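Local coordinates for nickel-dependent hydrogenase large subunit (Allochromatium vinosum, PDB 3MYR), which reversibly interconverts molecular hydrogen with protons and electrons at a buried nickel-iron centre, as the large subunit of a heterodimeric hydrogenase, at residues 324-329 against 509-514; 314-319 against 379-384; 319-324 against 345-350. All blocks are in the same frame, centred on the assembly; numbering follows the deposited sequence.

Contact 1. Residues 324-329 against 509-514. With NFV (Ni-Fe oxidized active center), chain N.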
loop_
_atom_site.group_PDB
_atom_site.type_symbol
_atom_site.label_atom_id
_atom_site.label_comp_id
_atom_site.label_asym_id
_atom_site.label_seq_id
_atom_site.Cartn_x
_atom_site.Cartn_y
_atom_site.Cartn_z
ATOM N N ILE B 324 -0.984 22.343 -11.523
ATOM C CA ILE B 324 -0.836 21.522 -10.297
ATOM C C ILE B 324 0.139 22.220 -9.359
ATOM O O ILE B 324 1.309 22.436 -9.727
ATOM C CB ILE B 324 -0.289 20.145 -10.588
ATOM C CG1 ILE B 324 -1.338 19.346 -11.381
ATOM C CG2 ILE B 324 0.053 19.399 -9.262
ATOM C CD1 ILE B 324 -0.830 18.104 -12.031
ATOM N N GLN B 325 -0.338 22.550 -8.160
ATOM C CA GLN B 325 0.543 23.156 -7.168
ATOM C C GLN B 325 0.256 22.583 -5.828
ATOM O O GLN B 325 -0.895 22.259 -5.565
ATOM C CB GLN B 325 0.282 24.681 -7.051
ATOM C CG GLN B 325 0.348 25.450 -8.360
ATOM C CD GLN B 325 -0.085 26.911 -8.188
ATOM O OE1 GLN B 325 0.739 27.765 -8.283
ATOM N NE2 GLN B 325 -1.391 27.181 -7.973
ATOM N N GLU B 326 1.250 22.583 -4.944
ATOM C CA GLU B 326 0.987 22.146 -3.586
ATOM C C GLU B 326 1.158 23.311 -2.639
ATOM O O GLU B 326 2.186 24.057 -2.719
ATOM C CB GLU B 326 1.947 21.037 -3.172
ATOM C CG GLU B 326 1.764 19.732 -3.975
ATOM C CD GLU B 326 2.736 18.641 -3.556
ATOM O OE1 GLU B 326 2.243 17.668 -2.924
ATOM O OE2 GLU B 326 3.967 18.742 -3.862
ATOM N N PHE B 327 0.200 23.410 -1.728
ATOM C CA PHE B 327 0.146 24.515 -0.762
ATOM C C PHE B 327 0.434 23.961 0.622
ATOM O O PHE B 327 0.267 22.735 0.882
ATOM C CB PHE B 327 -1.240 25.194 -0.790
ATOM C CG PHE B 327 -1.475 26.030 -2.017
ATOM C CD1 PHE B 327 -1.216 27.430 -1.999
ATOM C CD2 PHE B 327 -1.952 25.458 -3.188
ATOM C CE1 PHE B 327 -1.472 28.236 -3.160
ATOM C CE2 PHE B 327 -2.207 26.233 -4.351
ATOM C CZ PHE B 327 -1.963 27.644 -4.340
ATOM N N VAL B 328 0.903 24.856 1.499
ATOM C CA VAL B 328 1.277 24.497 2.840
ATOM C C VAL B 328 0.699 25.470 3.880
ATOM O O VAL B 328 1.161 25.502 5.003
ATOM C CB VAL B 328 2.754 24.289 3.014
ATOM C CG1 VAL B 328 3.249 23.154 2.075
ATOM C CG2 VAL B 328 3.557 25.636 2.786
ATOM N N ASN B 329 -0.351 26.204 3.510
ATOM C CA ASN B 329 -0.956 27.175 4.446
ATOM C C ASN B 329 -1.392 26.472 5.728
ATOM O O ASN B 329 -1.525 27.140 6.726
ATOM C CB ASN B 329 -2.246 27.761 3.885
ATOM C CG ASN B 329 -2.102 28.245 2.462
ATOM O OD1 ASN B 329 -2.229 27.455 1.526
ATOM N ND2 ASN B 329 -1.942 29.572 2.288
ATOM N N PRO B 509 -1.939 10.122 -4.710
ATOM C CA PRO B 509 -3.413 10.237 -4.616
ATOM C C PRO B 509 -3.987 10.602 -3.230
ATOM O O PRO B 509 -4.803 11.521 -3.117
ATOM C CB PRO B 509 -3.930 8.885 -5.150
ATOM C CG PRO B 509 -2.706 8.021 -5.366
ATOM C CD PRO B 509 -1.543 8.972 -5.555
ATOM N N SER B 510 -3.474 10.000 -2.167
ATOM C CA SER B 510 -4.021 10.315 -0.856
ATOM C C SER B 510 -3.511 11.684 -0.409
ATOM O O SER B 510 -4.150 12.270 0.430
ATOM C CB SER B 510 -3.683 9.238 0.180
ATOM O OG SER B 510 -4.449 8.096 -0.127
ATOM N N THR B 511 -2.421 12.219 -1.002
ATOM C CA THR B 511 -2.090 13.658 -0.784
ATOM C C THR B 511 -3.239 14.546 -1.231
ATOM O O THR B 511 -3.720 15.373 -0.471
ATOM C CB THR B 511 -0.753 14.123 -1.459
ATOM O OG1 THR B 511 0.226 13.091 -1.284
ATOM C CG2 THR B 511 -0.248 15.419 -0.782
ATOM N N TRP B 512 -3.701 14.367 -2.468
ATOM C CA TRP B 512 -4.887 15.102 -2.951
ATOM C C TRP B 512 -6.066 14.917 -2.016
ATOM O O TRP B 512 -6.678 15.915 -1.571
ATOM C CB TRP B 512 -5.326 14.544 -4.348
ATOM C CG TRP B 512 -4.371 14.923 -5.441
ATOM C CD1 TRP B 512 -3.390 14.153 -5.967
ATOM C CD2 TRP B 512 -4.340 16.172 -6.156
ATOM N NE1 TRP B 512 -2.754 14.823 -6.998
ATOM C CE2 TRP B 512 -3.306 16.075 -7.121
ATOM C CE3 TRP B 512 -5.096 17.366 -6.074
ATOM C CZ2 TRP B 512 -2.996 17.130 -8.017
ATOM C CZ3 TRP B 512 -4.788 18.426 -6.950
ATOM C CH2 TRP B 512 -3.747 18.298 -7.935
ATOM N N ASN B 513 -6.474 13.651 -1.792
ATOM C CA ASN B 513 -7.775 13.447 -1.108
ATOM C C ASN B 513 -7.767 13.822 0.370
ATOM O O ASN B 513 -8.735 14.371 0.909
ATOM C CB ASN B 513 -8.196 11.963 -1.263
ATOM C CG ASN B 513 -8.552 11.610 -2.705
ATOM O OD1 ASN B 513 -8.945 12.478 -3.485
ATOM N ND2 ASN B 513 -8.487 10.338 -3.036
ATOM N N ALA B 514 -6.687 13.456 1.069
ATOM C CA ALA B 514 -6.630 13.582 2.540
ATOM C C ALA B 514 -5.984 14.913 2.990
ATOM O O ALA B 514 -5.847 15.199 4.210
ATOM C CB ALA B 514 -5.808 12.431 3.069
HETATM FE FE NFV N . -0.702 4.760 -2.809
HETATM NI NI NFV N . -0.065 3.369 -0.212
HETATM C C1 NFV N . -0.087 5.521 -4.041
HETATM O O1 NFV N . 0.337 6.114 -5.044
HETATM C C2 NFV N . -2.026 4.032 -3.971
HETATM N N2 NFV N . -2.830 3.580 -4.714
HETATM C C3 NFV N . -1.802 6.215 -2.335
HETATM N N3 NFV N . -2.463 7.132 -2.029
HETATM O O4 NFV N . -1.539 3.735 -1.326
#
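I324 meets W512 where strand 324-327, half of a two-stranded antiparallel sheet, passes the short helix 509-514 beside the nickel-iron centre. The packed side of the contact is apolar. The indole carbons CZ2 and CH2 of W512 lie 4.0 and 4.2 Å from CG2 of I324, and the two side chains cross at about a right angle. With CG1 of I324 beside the backbone N (chi1 -68°), CG2 is left anti to that N and becomes the branch that touches the ring. P379 and Y284 also pack on the indole. Toward E326 the touch is smaller and of another kind: its extended side chain brings OE1 to 4.0 Å from T511 CG2, a polar-to-methyl approach, again at about a right angle. The nearest atom of the E326 side chain is about 4 Å from the bound magnesium ion. T511 turns its hydroxyl elsewhere, to the carbonyl of A559. Beyond E326 the 324-329 segment departs from the helix and finishes at the partly exposed N329. The helix start, by contrast, grips the active centre. One diatomic ligand of the iron ends in N3, which accepts two bonds from S510, from backbone N at 3.0 Å and from OG at 2.9 Å.

Contact 2. Residues 314-319 against 379-384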
loop_
_atom_site.group_PDB
_atom_site.type_symbol
_atom_site.label_atom_id
_atom_site.label_comp_id
_atom_site.label_asym_id
_atom_site.label_seq_id
_atom_site.Cartn_x
_atom_site.Cartn_y
_atom_site.Cartn_z
ATOM N N HIS B 314 -12.044 18.590 -18.988
ATOM C CA HIS B 314 -10.981 19.606 -19.120
ATOM C C HIS B 314 -9.621 18.922 -19.269
ATOM O O HIS B 314 -9.377 17.872 -18.682
ATOM C CB HIS B 314 -10.972 20.479 -17.896
ATOM C CG HIS B 314 -12.272 21.177 -17.651
ATOM N ND1 HIS B 314 -12.543 22.437 -18.145
ATOM C CD2 HIS B 314 -13.403 20.768 -17.030
ATOM C CE1 HIS B 314 -13.761 22.803 -17.789
ATOM N NE2 HIS B 314 -14.311 21.806 -17.115
ATOM N N GLU B 315 -8.753 19.492 -20.077
ATOM C CA GLU B 315 -7.421 18.935 -20.305
ATOM C C GLU B 315 -6.512 19.183 -19.116
ATOM O O GLU B 315 -6.606 20.209 -18.461
ATOM C CB GLU B 315 -6.777 19.587 -21.544
ATOM C CG GLU B 315 -7.575 19.296 -22.775
ATOM C CD GLU B 315 -6.955 19.873 -24.064
ATOM O OE1 GLU B 315 -6.330 20.973 -24.045
ATOM O OE2 GLU B 315 -7.127 19.210 -25.102
ATOM N N VAL B 316 -5.564 18.268 -18.926
ATOM C CA VAL B 316 -4.646 18.281 -17.831
ATOM C C VAL B 316 -3.264 18.389 -18.429
ATOM O O VAL B 316 -2.926 17.658 -19.357
ATOM C CB VAL B 316 -4.818 17.007 -16.959
ATOM C CG1 VAL B 316 -3.767 16.990 -15.832
ATOM C CG2 VAL B 316 -6.242 17.015 -16.318
ATOM N N ASP B 317 -2.492 19.333 -17.894
ATOM C CA ASP B 317 -1.102 19.552 -18.256
ATOM C C ASP B 317 -0.236 19.420 -16.964
ATOM O O ASP B 317 -0.350 20.224 -15.975
ATOM C CB ASP B 317 -1.007 20.960 -18.891
ATOM C CG ASP B 317 0.429 21.332 -19.375
ATOM O OD1 ASP B 317 0.557 22.405 -20.021
ATOM O OD2 ASP B 317 1.430 20.646 -19.021
ATOM N N LEU B 318 0.559 18.353 -16.950
ATOM C CA LEU B 318 1.448 18.025 -15.836
ATOM C C LEU B 318 2.623 18.971 -15.638
ATOM O O LEU B 318 3.300 18.978 -14.580
ATOM C CB LEU B 318 1.896 16.567 -15.966
ATOM C CG LEU B 318 0.575 15.839 -15.736
ATOM C CD1 LEU B 318 0.336 14.850 -16.812
ATOM C CD2 LEU B 318 0.548 15.247 -14.342
ATOM N N GLU B 319 2.849 19.819 -16.630
ATOM C CA GLU B 319 4.013 20.671 -16.567
ATOM C C GLU B 319 3.782 22.171 -16.445
ATOM O O GLU B 319 4.729 22.887 -16.183
ATOM C CB GLU B 319 4.925 20.390 -17.735
ATOM C CG GLU B 319 5.285 18.885 -17.714
ATOM C CD GLU B 319 6.435 18.566 -18.579
ATOM O OE1 GLU B 319 7.556 18.287 -18.079
ATOM O OE2 GLU B 319 6.210 18.640 -19.792
ATOM N N PRO B 379 -2.535 19.652 -2.274
ATOM C CA PRO B 379 -2.412 19.795 -3.723
ATOM C C PRO B 379 -3.719 20.401 -4.221
ATOM O O PRO B 379 -4.799 20.044 -3.730
ATOM C CB PRO B 379 -2.273 18.312 -4.221
ATOM C CG PRO B 379 -1.756 17.594 -3.037
ATOM C CD PRO B 379 -2.579 18.231 -1.899
ATOM N N ARG B 380 -3.614 21.271 -5.210
ATOM C CA ARG B 380 -4.792 21.895 -5.827
ATOM C C ARG B 380 -4.589 21.858 -7.349
ATOM O O ARG B 380 -3.445 21.926 -7.830
ATOM C CB ARG B 380 -4.931 23.370 -5.349
ATOM C CG ARG B 380 -5.245 23.545 -3.834
ATOM C CD ARG B 380 -6.580 22.924 -3.515
ATOM N NE ARG B 380 -6.958 23.057 -2.092
ATOM C CZ ARG B 380 -6.782 22.113 -1.151
ATOM N NH1 ARG B 380 -6.142 20.980 -1.430
ATOM N NH2 ARG B 380 -7.206 22.313 0.093
ATOM N N TRP B 381 -5.680 21.797 -8.105
ATOM C CA TRP B 381 -5.593 21.780 -9.562
ATOM C C TRP B 381 -6.195 23.092 -10.019
ATOM O O TRP B 381 -7.406 23.309 -9.814
ATOM C CB TRP B 381 -6.396 20.588 -10.136
ATOM C CG TRP B 381 -6.264 20.494 -11.655
ATOM C CD1 TRP B 381 -5.175 20.031 -12.363
ATOM C CD2 TRP B 381 -7.218 20.940 -12.641
ATOM N NE1 TRP B 381 -5.414 20.142 -13.708
ATOM C CE2 TRP B 381 -6.641 20.725 -13.909
ATOM C CE3 TRP B 381 -8.513 21.485 -12.570
ATOM C CZ2 TRP B 381 -7.320 21.015 -15.113
ATOM C CZ3 TRP B 381 -9.185 21.825 -13.775
ATOM C CH2 TRP B 381 -8.568 21.594 -15.031
ATOM N N LYS B 382 -5.363 23.992 -10.564
ATOM C CA LYS B 382 -5.830 25.361 -10.916
ATOM C C LYS B 382 -6.606 26.012 -9.746
ATOM O O LYS B 382 -7.697 26.574 -9.934
ATOM C CB LYS B 382 -6.719 25.289 -12.176
ATOM C CG LYS B 382 -5.941 24.904 -13.461
ATOM C CD LYS B 382 -6.814 25.038 -14.745
ATOM C CE LYS B 382 -6.025 24.501 -15.934
ATOM N NZ LYS B 382 -6.790 24.556 -17.254
ATOM N N GLY B 383 -6.091 25.884 -8.527
ATOM C CA GLY B 383 -6.803 26.411 -7.353
ATOM C C GLY B 383 -7.958 25.577 -6.775
ATOM O O GLY B 383 -8.431 25.896 -5.724
ATOM N N ARG B 384 -8.398 24.502 -7.421
ATOM C CA ARG B 384 -9.510 23.696 -6.931
ATOM C C ARG B 384 -9.035 22.492 -6.162
ATOM O O ARG B 384 -8.030 21.878 -6.518
ATOM C CB ARG B 384 -10.400 23.248 -8.099
ATOM C CG ARG B 384 -11.159 24.514 -8.619
ATOM C CD ARG B 384 -11.669 24.386 -9.967
ATOM N NE ARG B 384 -10.808 25.166 -10.825
ATOM C CZ ARG B 384 -11.209 26.101 -11.675
ATOM N NH1 ARG B 384 -12.498 26.361 -11.825
ATOM N NH2 ARG B 384 -10.301 26.742 -12.386
HETATM O O HOH W 1 -8.126 22.512 -18.566
#
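The carbonyl O of E315 accepts a bond of 2.8 Å from a water that is in turn held by K382 NZ, also at 2.8 Å, and it touches the W381 ring edge as well. There CZ2 of the indole's six-membered ring comes to 3.5 Å from E315 O, which lies near the ring plane. The indole is the main body of the contact. Its CG is anti to the backbone N (chi1 -177°), and this carries the ring across to the 314-319 loop. There W381 CH2 lies 3.9 Å from H314 CB, and W381 NE1 lies 4.1 Å from V316 CG1, with the other methyl, CG2, at nearly the same range; both residues approach the ring obliquely. The N-H itself is spent on E323 OE1, an oxygen that also accepts from D317 N, so one carboxylate oxygen ties the indole N-H to the loop backbone and probably helps to set the ring's rotation. Over one face of the indole sits K382 CG, 4.1 Å above the plane. The lysine's extended chain therefore covers the ring on its way to the water at E315 O. Farther along the loop D317 OD2 takes the backbone N of E319, an Asx turn. After W381 the chain reverses: W381 N bonds to R384 O and W381 O receives R384 N, with K382 and G383 at the corners, a type I' turn with the paired bonds characteristic of two-residue beta hairpins, though the arm after it is loop.

Contact 3. Residues 319-324 against 345-350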
loop_
_atom_site.group_PDB
_atom_site.type_symbol
_atom_site.label_atom_id
_atom_site.label_comp_id
_atom_site.label_asym_id
_atom_site.label_seq_id
_atom_site.Cartn_x
_atom_site.Cartn_y
_atom_site.Cartn_z
ATOM N N GLU B 319 2.849 19.819 -16.630
ATOM C CA GLU B 319 4.013 20.671 -16.567
ATOM C C GLU B 319 3.782 22.171 -16.445
ATOM O O GLU B 319 4.729 22.887 -16.183
ATOM C CB GLU B 319 4.925 20.390 -17.735
ATOM C CG GLU B 319 5.285 18.885 -17.714
ATOM C CD GLU B 319 6.435 18.566 -18.579
ATOM O OE1 GLU B 319 7.556 18.287 -18.079
ATOM O OE2 GLU B 319 6.210 18.640 -19.792
ATOM N N ALA B 320 2.536 22.618 -16.622
ATOM C CA ALA B 320 2.152 24.009 -16.480
ATOM C C ALA B 320 2.273 24.384 -14.997
ATOM O O ALA B 320 1.582 23.790 -14.163
ATOM C CB ALA B 320 0.702 24.195 -16.959
ATOM N N THR B 321 3.106 25.398 -14.681
ATOM C CA THR B 321 3.504 25.674 -13.304
ATOM C C THR B 321 2.373 26.359 -12.550
ATOM O O THR B 321 2.351 26.352 -11.318
ATOM C CB THR B 321 4.771 26.534 -13.198
ATOM O OG1 THR B 321 4.472 27.787 -13.777
ATOM C CG2 THR B 321 5.935 25.970 -14.033
ATOM N N GLY B 322 1.373 26.853 -13.259
ATOM C CA GLY B 322 0.175 27.391 -12.608
ATOM C C GLY B 322 -0.952 26.379 -12.493
ATOM O O GLY B 322 -2.089 26.718 -12.117
ATOM N N GLU B 323 -0.704 25.131 -12.851
ATOM C CA GLU B 323 -1.833 24.241 -12.849
ATOM C C GLU B 323 -1.882 23.312 -11.592
ATOM O O GLU B 323 -2.689 23.548 -10.655
ATOM C CB GLU B 323 -1.943 23.546 -14.208
ATOM C CG GLU B 323 -2.805 22.278 -14.232
ATOM C CD GLU B 323 -3.209 21.863 -15.666
ATOM O OE1 GLU B 323 -3.670 20.734 -15.843
ATOM O OE2 GLU B 323 -3.070 22.683 -16.605
ATOM N N ILE B 324 -0.984 22.343 -11.523
ATOM C CA ILE B 324 -0.836 21.522 -10.297
ATOM C C ILE B 324 0.139 22.220 -9.359
ATOM O O ILE B 324 1.309 22.436 -9.727
ATOM C CB ILE B 324 -0.289 20.145 -10.588
ATOM C CG1 ILE B 324 -1.338 19.346 -11.381
ATOM C CG2 ILE B 324 0.053 19.399 -9.262
ATOM C CD1 ILE B 324 -0.830 18.104 -12.031
ATOM N N PRO B 345 5.363 20.973 -8.705
ATOM C CA PRO B 345 6.322 19.976 -8.188
ATOM C C PRO B 345 7.734 20.035 -8.799
ATOM O O PRO B 345 8.673 19.565 -8.171
ATOM C CB PRO B 345 5.644 18.619 -8.511
ATOM C CG PRO B 345 4.220 18.942 -8.688
ATOM C CD PRO B 345 4.171 20.328 -9.277
ATOM N N TYR B 346 7.923 20.601 -9.994
ATOM C CA TYR B 346 9.301 20.784 -10.426
ATOM C C TYR B 346 10.058 21.736 -9.526
ATOM O O TYR B 346 11.293 21.693 -9.492
ATOM C CB TYR B 346 9.436 21.308 -11.877
ATOM C CG TYR B 346 9.219 20.259 -12.965
ATOM C CD1 TYR B 346 8.398 20.556 -14.088
ATOM C CD2 TYR B 346 9.836 18.991 -12.893
ATOM C CE1 TYR B 346 8.266 19.665 -15.134
ATOM C CE2 TYR B 346 9.702 18.061 -13.971
ATOM C CZ TYR B 346 8.908 18.409 -15.044
ATOM O OH TYR B 346 8.775 17.545 -16.069
ATOM N N GLU B 347 9.321 22.567 -8.792
ATOM C CA GLU B 347 9.920 23.556 -7.878
ATOM C C GLU B 347 9.523 23.272 -6.418
ATOM O O GLU B 347 9.670 24.133 -5.538
ATOM C CB GLU B 347 9.434 24.940 -8.262
ATOM C CG GLU B 347 9.931 25.327 -9.635
ATOM C CD GLU B 347 9.220 26.576 -10.171
ATOM O OE1 GLU B 347 9.944 27.541 -10.511
ATOM O OE2 GLU B 347 7.945 26.586 -10.253
ATOM N N GLY B 348 9.104 22.036 -6.158
ATOM C CA GLY B 348 8.565 21.659 -4.832
ATOM C C GLY B 348 9.643 21.795 -3.801
ATOM O O GLY B 348 10.822 21.682 -4.125
ATOM N N GLN B 349 9.243 21.926 -2.540
ATOM C CA GLN B 349 10.229 21.998 -1.452
ATOM C C GLN B 349 9.659 21.201 -0.304
ATOM O O GLN B 349 8.419 21.244 -0.094
ATOM C CB GLN B 349 10.399 23.460 -0.959
ATOM C CG GLN B 349 11.010 24.413 -1.965
ATOM C CD GLN B 349 11.111 25.848 -1.395
ATOM O OE1 GLN B 349 11.208 26.058 -0.173
ATOM N NE2 GLN B 349 11.126 26.830 -2.287
ATOM N N THR B 350 10.539 20.502 0.429
ATOM C CA THR B 350 10.103 19.609 1.512
ATOM C C THR B 350 11.014 19.922 2.708
ATOM O O THR B 350 12.053 19.271 2.901
ATOM C CB THR B 350 10.130 18.092 1.084
ATOM O OG1 THR B 350 9.323 17.929 -0.097
ATOM C CG2 THR B 350 9.516 17.220 2.163
#
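E319 and Y346 join two loops on opposite sides of strand 324-327 in the sequence: the loop leading into the strand, and the 3-10 segment 345-346 that follows it. Both side chains start alike, with CG anti to the carbonyl carbon and beside the backbone N (chi1 -56° for E319, -77° for Y346). Beyond CG the glutamate chain is extended, and this reach takes its carboxylate to the phenol end of the tyrosine. Y346 OH donates to E319 OE1 at 2.5 Å, a very short separation whose exact value deserves caution. OE1 lies at the edge of the ring, near its plane, and the carboxylate is turned 55° from that plane. E319 CG comes within 4.0 Å of Y346 CE1 as the side chains cross at a slant. A second ring, W493, meets Y346 edge-to-face and so helps to hold the phenol in place. E319 is exposed and Y346 partly so, which places this bond toward the solvent side of the contact. The neighbouring T321 and E347 approach only loosely: T321 CG2 lies 4.3 Å from E347 OE2, the methyl being the branch of the threonine nearest the glutamate. T321 and G322 are the corners of a turn closed by E323 N bonding to A320 O at 3.0 Å. Deeper in, the contact is buried. P345 packs against the start of the strand, with W493, Q505 and V507 also touching its ring, and its side chain lies about 7 Å, nearest atoms, from that of the magnesium ligand E42. P345 CD touches I324 twice: it lies 4.2 Å from I324 CG2 and 3.6 Å from I324 O.

The three contacts cluster about the antiparallel pair of strands 324-327 and 378-381, with centres 10 to 11 Å apart on one side of the chain's centre. Along the chain, 314-319, 319-324 and 324-329 run consecutively, followed by 345-350, 379-384 and finally 509-514. Contact 3 is nested within the loop closed by contact 2, whereas contact 1 crosses both. I324 is shared by contacts 1 and 3, and E319 by contacts 2 and 3. A backbone bond from R380 N to Q325 O joins the strands, and K382 N to E323 O continues the pairing just beyond their ends. The sheet thus connects an outer loop region with helix 509-514 at the nickel-iron centre and with the magnesium surroundings.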